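Probable methyltransferase (Bordetella pertussis, PDB 3KTY) probably transfers methyl groups from S-adenosyl-L-methionine to RNA, this chain being the SpoU-type methylase domain of a longer TrmH-family protein. Local coordinates at residues 10-15 with 118-123; 84-89 with 106-111. All blocks are in the same frame, centred on the assembly; numbering follows the deposited sequence.

Interaction 1: residues 10-15 with 118-123; sequences RVRFIM and AGVVAI
Four backbone hydrogen bonds join segments 10-15 and 118-123 as parallel neighbours, beginning one residue before the strand with Val121 N to Arg10 O at 2.9 Å and ending with Ile14 N to Ile123 O at 2.8 Å. Val11, Phe13, Val121 and Ile123 share the buried face, packed under helices, which suits branched and aromatic residues. Phe13 and Ile123 run alongside one another, CD1 of the ring 4.0 Å from CB of the isoleucine. The other face carries the partly exposed Arg12 and Val120, with Arg12 CD 3.4 Å from Val120 CG1; here the small Ala122 accepts the tip of Ile14, CD1 4.0 Å from Ala122 CB.

The looser end lies before the strands, where Ala118 is exposed and poorly ordered. The Arg10 chain bends at chi3 (62°), bringing NE within 3.1 Å of Gly119 O, which lies in the guanidinium plane. NH1 adds a weak bond to the same oxygen but has its stronger partner in Thr116 O, so Arg10 bridges the link between helix 102-115 and strand 121-125.

In this SpoU-type alpha-beta-alpha sandwich the pair forms mid-sheet core: strand 39-42 flanks 11-16, strand 84-89 flanks 121-125, and helices 102-115 and 157-172 cover the face bearing Val11 and Ile123.

Interaction 2: residues 84-89 with 106-111; sequences LAFALT and AGLARR
Phe86 reaches from strand 84-89 to Leu108 and Ala109 of helix 102-115, and no hydrogen bond crosses this contact. Its CB leaves the strand toward the helix, and chi1 of -65° sets CG beside the backbone N, so that the CZ end of the ring faces Leu108. CB, CG and the two CD atoms meet nothing of segment 106-111 within 4.5 Å; the touching begins at the CE atoms. CE2 comes to 4.5 Å from Ala109 CB, CE1 lies 4.1 Å from Leu108 CD1, and CZ, the tip, meets Leu108 CB at 4.0 Å. That CB sits at the ring edge, near its plane, and the two side chains stand roughly perpendicular. The length of phenylalanine suits a strand and helix whose axes lie 10.0 Å apart, while alanine at 109 lets the helix surface approach the ring.

Leu84, two residues earlier and also directed toward the helix, makes a second, lighter touch. With CG anti to the backbone N (chi1 176°), its CD2 comes to 4.1 Å from Leu108 O and then to 4.2 Å from Ala109 CA. Leucine fits this partly exposed margin because a methyl group can rest against the helix backbone.

The helix runs nearly antiparallel to the strand, at 169°, as helix-on-sheet packing in an alpha-beta-alpha sandwich. Phe86 also touches Ile123 of strand 121-125 and Arg142 of strand 142-145, the two neighbours of its strand, while Ala109 packs on Leu168 of helix 157-172.

From the N terminus, strand 11-16 is laid down first, and more than a hundred residues pass before interaction 1 closes the loop by bringing 118-123 beside it. Interaction 2 is nested within that loop: the chain forms strand 84-89, then returns along helix 102-115, closing a much shorter excursion. The same helix leads, through a short loop, into strand 121-125, which is inserted between strands 11-16 and 84-89. Ala122 joins the two contacts through probable backbone hydrogen bonds to Leu84 and Phe86, and Ile123 packs against Leu88. Together the interactions tie strands 11-16, 121-125 and 84-89 of the parallel sheet to helix 102-115 over one of its faces.

Interaction 1: residues 10-15 with 118-123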
loop_
_atom_site.group_PDB
_atom_site.type_symbol
_atom_site.label_atom_id
_atom_site.label_comp_id
_atom_site.label_asym_id
_atom_site.label_seq_id
_atom_site.Cartn_x
_atom_site.Cartn_y
_atom_site.Cartn_z
ATOM N N ARG A 10 11.200 -12.441 -11.794
ATOM C CA ARG A 10 11.378 -13.683 -11.036
ATOM C C ARG A 10 10.574 -13.722 -9.761
ATOM O O ARG A 10 10.743 -14.627 -8.914
ATOM C CB ARG A 10 12.861 -13.892 -10.737
ATOM C CG ARG A 10 13.662 -14.184 -11.993
ATOM C CD ARG A 10 15.115 -13.995 -11.677
ATOM N NE ARG A 10 15.573 -14.920 -10.651
ATOM C CZ ARG A 10 16.791 -14.882 -10.129
ATOM N NH1 ARG A 10 17.151 -15.763 -9.202
ATOM N NH2 ARG A 10 17.653 -13.960 -10.553
ATOM N N VAL A 11 9.684 -12.735 -9.636
ATOM C CA VAL A 11 8.731 -12.703 -8.553
ATOM C C VAL A 11 7.313 -12.913 -9.067
ATOM O O VAL A 11 6.897 -12.274 -10.039
ATOM C CB VAL A 11 8.819 -11.336 -7.752
ATOM C CG1 VAL A 11 7.702 -11.250 -6.749
ATOM C CG2 VAL A 11 10.209 -11.193 -7.042
ATOM N N ARG A 12 6.548 -13.743 -8.372
ATOM C CA ARG A 12 5.158 -14.024 -8.774
ATOM C C ARG A 12 4.187 -13.824 -7.671
ATOM O O ARG A 12 4.479 -14.200 -6.535
ATOM C CB ARG A 12 5.021 -15.485 -9.176
ATOM C CG ARG A 12 5.493 -15.667 -10.538
ATOM C CD ARG A 12 6.451 -16.753 -10.551
ATOM N NE ARG A 12 5.803 -17.893 -11.116
ATOM C CZ ARG A 12 6.178 -18.477 -12.238
ATOM N NH1 ARG A 12 7.219 -18.046 -12.933
ATOM N NH2 ARG A 12 5.489 -19.495 -12.646
ATOM N N PHE A 13 3.004 -13.303 -8.008
ATOM C CA PHE A 13 1.926 -13.111 -7.022
ATOM C C PHE A 13 0.740 -13.996 -7.340
ATOM O O PHE A 13 0.125 -13.896 -8.398
ATOM C CB PHE A 13 1.483 -11.641 -6.960
ATOM C CG PHE A 13 2.612 -10.687 -6.659
ATOM C CD1 PHE A 13 2.795 -10.190 -5.386
ATOM C CD2 PHE A 13 3.517 -10.343 -7.640
ATOM C CE1 PHE A 13 3.851 -9.334 -5.096
ATOM C CE2 PHE A 13 4.555 -9.488 -7.372
ATOM C CZ PHE A 13 4.729 -8.989 -6.105
ATOM N N ILE A 14 0.420 -14.847 -6.385
ATOM C CA ILE A 14 -0.592 -15.853 -6.536
ATOM C C ILE A 14 -1.830 -15.602 -5.690
ATOM O O ILE A 14 -1.775 -15.639 -4.466
ATOM C CB ILE A 14 -0.009 -17.245 -6.240
ATOM C CG1 ILE A 14 1.239 -17.421 -7.103
ATOM C CG2 ILE A 14 -1.076 -18.345 -6.551
ATOM C CD1 ILE A 14 1.908 -18.778 -6.974
HETATM N N MSE A 15 -2.952 -15.359 -6.361
HETATM C CA MSE A 15 -4.223 -15.203 -5.667
HETATM C C MSE A 15 -5.041 -16.487 -5.686
HETATM O O MSE A 15 -5.395 -16.981 -6.755
HETATM C CB MSE A 15 -5.050 -14.122 -6.359
HETATM C CG MSE A 15 -4.501 -12.703 -6.247
HETATM SE SE MSE A 15 -5.553 -11.586 -7.457
HETATM C CE MSE A 15 -7.134 -11.212 -6.314
ATOM N N ALA A 118 18.375 -19.240 -10.964
ATOM C CA ALA A 118 17.015 -19.183 -11.478
ATOM C C ALA A 118 15.960 -19.471 -10.404
ATOM O O ALA A 118 14.929 -20.075 -10.686
ATOM C CB ALA A 118 16.867 -20.132 -12.679
ATOM N N GLY A 119 16.226 -19.032 -9.176
ATOM C CA GLY A 119 15.233 -19.070 -8.121
ATOM C C GLY A 119 14.007 -18.248 -8.497
ATOM O O GLY A 119 14.068 -17.331 -9.297
ATOM N N VAL A 120 12.869 -18.621 -7.943
ATOM C CA VAL A 120 11.643 -17.941 -8.239
ATOM C C VAL A 120 10.951 -17.749 -6.934
ATOM O O VAL A 120 10.865 -18.668 -6.113
ATOM C CB VAL A 120 10.717 -18.771 -9.133
ATOM C CG1 VAL A 120 9.389 -18.032 -9.304
ATOM C CG2 VAL A 120 11.373 -18.973 -10.451
ATOM N N VAL A 121 10.450 -16.540 -6.733
ATOM C CA VAL A 121 9.824 -16.226 -5.470
ATOM C C VAL A 121 8.363 -16.005 -5.711
ATOM O O VAL A 121 7.969 -15.350 -6.680
ATOM C CB VAL A 121 10.457 -14.953 -4.797
ATOM C CG1 VAL A 121 9.603 -14.483 -3.626
ATOM C CG2 VAL A 121 11.837 -15.266 -4.320
ATOM N N ALA A 122 7.551 -16.543 -4.820
ATOM C CA ALA A 122 6.136 -16.268 -4.909
ATOM C C ALA A 122 5.592 -15.802 -3.598
ATOM O O ALA A 122 5.979 -16.285 -2.512
ATOM C CB ALA A 122 5.332 -17.504 -5.428
ATOM N N ILE A 123 4.676 -14.849 -3.729
ATOM C CA ILE A 123 3.793 -14.438 -2.659
ATOM C C ILE A 123 2.426 -15.011 -2.907
ATOM O O ILE A 123 1.861 -14.807 -3.969
ATOM C CB ILE A 123 3.645 -12.926 -2.654
ATOM C CG1 ILE A 123 5.031 -12.295 -2.578
ATOM C CG2 ILE A 123 2.839 -12.484 -1.406
ATOM C CD1 ILE A 123 5.764 -12.680 -1.322
#

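Interaction 2: residues 84-89 with 106-111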
loop_
_atom_site.group_PDB
_atom_site.type_symbol
_atom_site.label_atom_id
_atom_site.label_comp_id
_atom_site.label_asym_id
_atom_site.label_seq_id
_atom_site.Cartn_x
_atom_site.Cartn_y
_atom_site.Cartn_z
ATOM N N LEU A 84 10.929 -20.401 -3.697
ATOM C CA LEU A 84 10.693 -19.796 -2.379
ATOM C C LEU A 84 9.314 -19.118 -2.369
ATOM O O LEU A 84 9.077 -18.140 -3.081
ATOM C CB LEU A 84 11.794 -18.783 -2.026
ATOM C CG LEU A 84 11.547 -18.043 -0.706
ATOM C CD1 LEU A 84 11.445 -19.016 0.468
ATOM C CD2 LEU A 84 12.607 -16.924 -0.422
ATOM N N ALA A 85 8.398 -19.666 -1.586
ATOM C CA ALA A 85 7.039 -19.210 -1.640
ATOM C C ALA A 85 6.593 -18.773 -0.289
ATOM O O ALA A 85 6.692 -19.533 0.663
ATOM C CB ALA A 85 6.117 -20.285 -2.167
ATOM N N PHE A 86 6.093 -17.546 -0.207
ATOM C CA PHE A 86 5.518 -17.068 1.057
ATOM C C PHE A 86 4.007 -17.148 1.092
ATOM O O PHE A 86 3.323 -16.648 0.189
ATOM C CB PHE A 86 5.945 -15.628 1.342
ATOM C CG PHE A 86 7.388 -15.483 1.579
ATOM C CD1 PHE A 86 7.902 -15.637 2.862
ATOM C CD2 PHE A 86 8.254 -15.200 0.527
ATOM C CE1 PHE A 86 9.265 -15.479 3.101
ATOM C CE2 PHE A 86 9.629 -15.040 0.744
ATOM C CZ PHE A 86 10.130 -15.185 2.031
ATOM N N ALA A 87 3.488 -17.785 2.128
ATOM C CA ALA A 87 2.062 -17.695 2.406
ATOM C C ALA A 87 1.769 -16.369 3.141
ATOM O O ALA A 87 2.143 -16.194 4.299
ATOM C CB ALA A 87 1.632 -18.844 3.251
ATOM N N LEU A 88 1.068 -15.457 2.482
ATOM C CA LEU A 88 0.676 -14.190 3.104
ATOM C C LEU A 88 -0.643 -14.249 3.904
ATOM O O LEU A 88 -1.708 -14.597 3.382
ATOM C CB LEU A 88 0.576 -13.113 2.026
ATOM C CG LEU A 88 0.628 -11.684 2.559
ATOM C CD1 LEU A 88 1.462 -11.649 3.813
ATOM C CD2 LEU A 88 1.202 -10.758 1.525
ATOM N N THR A 89 -0.583 -13.885 5.171
ATOM C CA THR A 89 -1.779 -13.946 6.007
ATOM C C THR A 89 -2.084 -12.677 6.825
ATOM O O THR A 89 -1.280 -11.718 6.893
ATOM C CB THR A 89 -1.659 -15.095 6.988
ATOM O OG1 THR A 89 -0.755 -14.716 8.030
ATOM C CG2 THR A 89 -1.126 -16.346 6.290
ATOM N N ALA A 106 10.523 -9.971 2.533
ATOM C CA ALA A 106 11.146 -9.261 1.413
ATOM C C ALA A 106 12.680 -9.359 1.397
ATOM O O ALA A 106 13.274 -9.613 0.351
ATOM C CB ALA A 106 10.706 -7.817 1.378
ATOM N N GLY A 107 13.324 -9.171 2.548
ATOM C CA GLY A 107 14.774 -9.364 2.640
ATOM C C GLY A 107 15.254 -10.780 2.246
ATOM O O GLY A 107 16.231 -10.936 1.500
ATOM N N LEU A 108 14.563 -11.799 2.752
ATOM C CA LEU A 108 14.778 -13.197 2.342
ATOM C C LEU A 108 14.600 -13.373 0.839
ATOM O O LEU A 108 15.410 -13.997 0.199
ATOM C CB LEU A 108 13.795 -14.092 3.043
ATOM C CG LEU A 108 13.987 -14.139 4.542
ATOM C CD1 LEU A 108 12.773 -14.808 5.192
ATOM C CD2 LEU A 108 15.300 -14.882 4.835
ATOM N N ALA A 109 13.555 -12.800 0.265
ATOM C CA ALA A 109 13.389 -12.889 -1.169
ATOM C C ALA A 109 14.594 -12.373 -1.953
ATOM O O ALA A 109 14.991 -12.971 -2.948
ATOM C CB ALA A 109 12.136 -12.167 -1.607
ATOM N N ARG A 110 15.144 -11.245 -1.521
ATOM C CA ARG A 110 16.261 -10.597 -2.200
ATOM C C ARG A 110 17.480 -11.497 -2.182
ATOM O O ARG A 110 18.178 -11.637 -3.177
ATOM C CB ARG A 110 16.614 -9.265 -1.505
ATOM C CG ARG A 110 18.015 -8.752 -1.786
ATOM C CD ARG A 110 18.118 -8.311 -3.209
ATOM N NE ARG A 110 19.451 -7.794 -3.500
ATOM C CZ ARG A 110 19.739 -6.492 -3.580
ATOM N NH1 ARG A 110 18.787 -5.551 -3.377
ATOM N NH2 ARG A 110 20.973 -6.119 -3.880
ATOM N N ARG A 111 17.720 -12.086 -1.020
ATOM C CA ARG A 111 18.825 -12.998 -0.785
ATOM C C ARG A 111 18.681 -14.221 -1.702
ATOM O O ARG A 111 19.620 -14.617 -2.392
ATOM C CB ARG A 111 18.781 -13.447 0.684
ATOM C CG ARG A 111 20.106 -13.459 1.417
ATOM C CD ARG A 111 19.897 -13.338 2.937
ATOM N NE ARG A 111 19.376 -12.017 3.301
ATOM C CZ ARG A 111 18.519 -11.789 4.298
ATOM N NH1 ARG A 111 18.094 -10.545 4.550
ATOM N NH2 ARG A 111 18.086 -12.802 5.047
#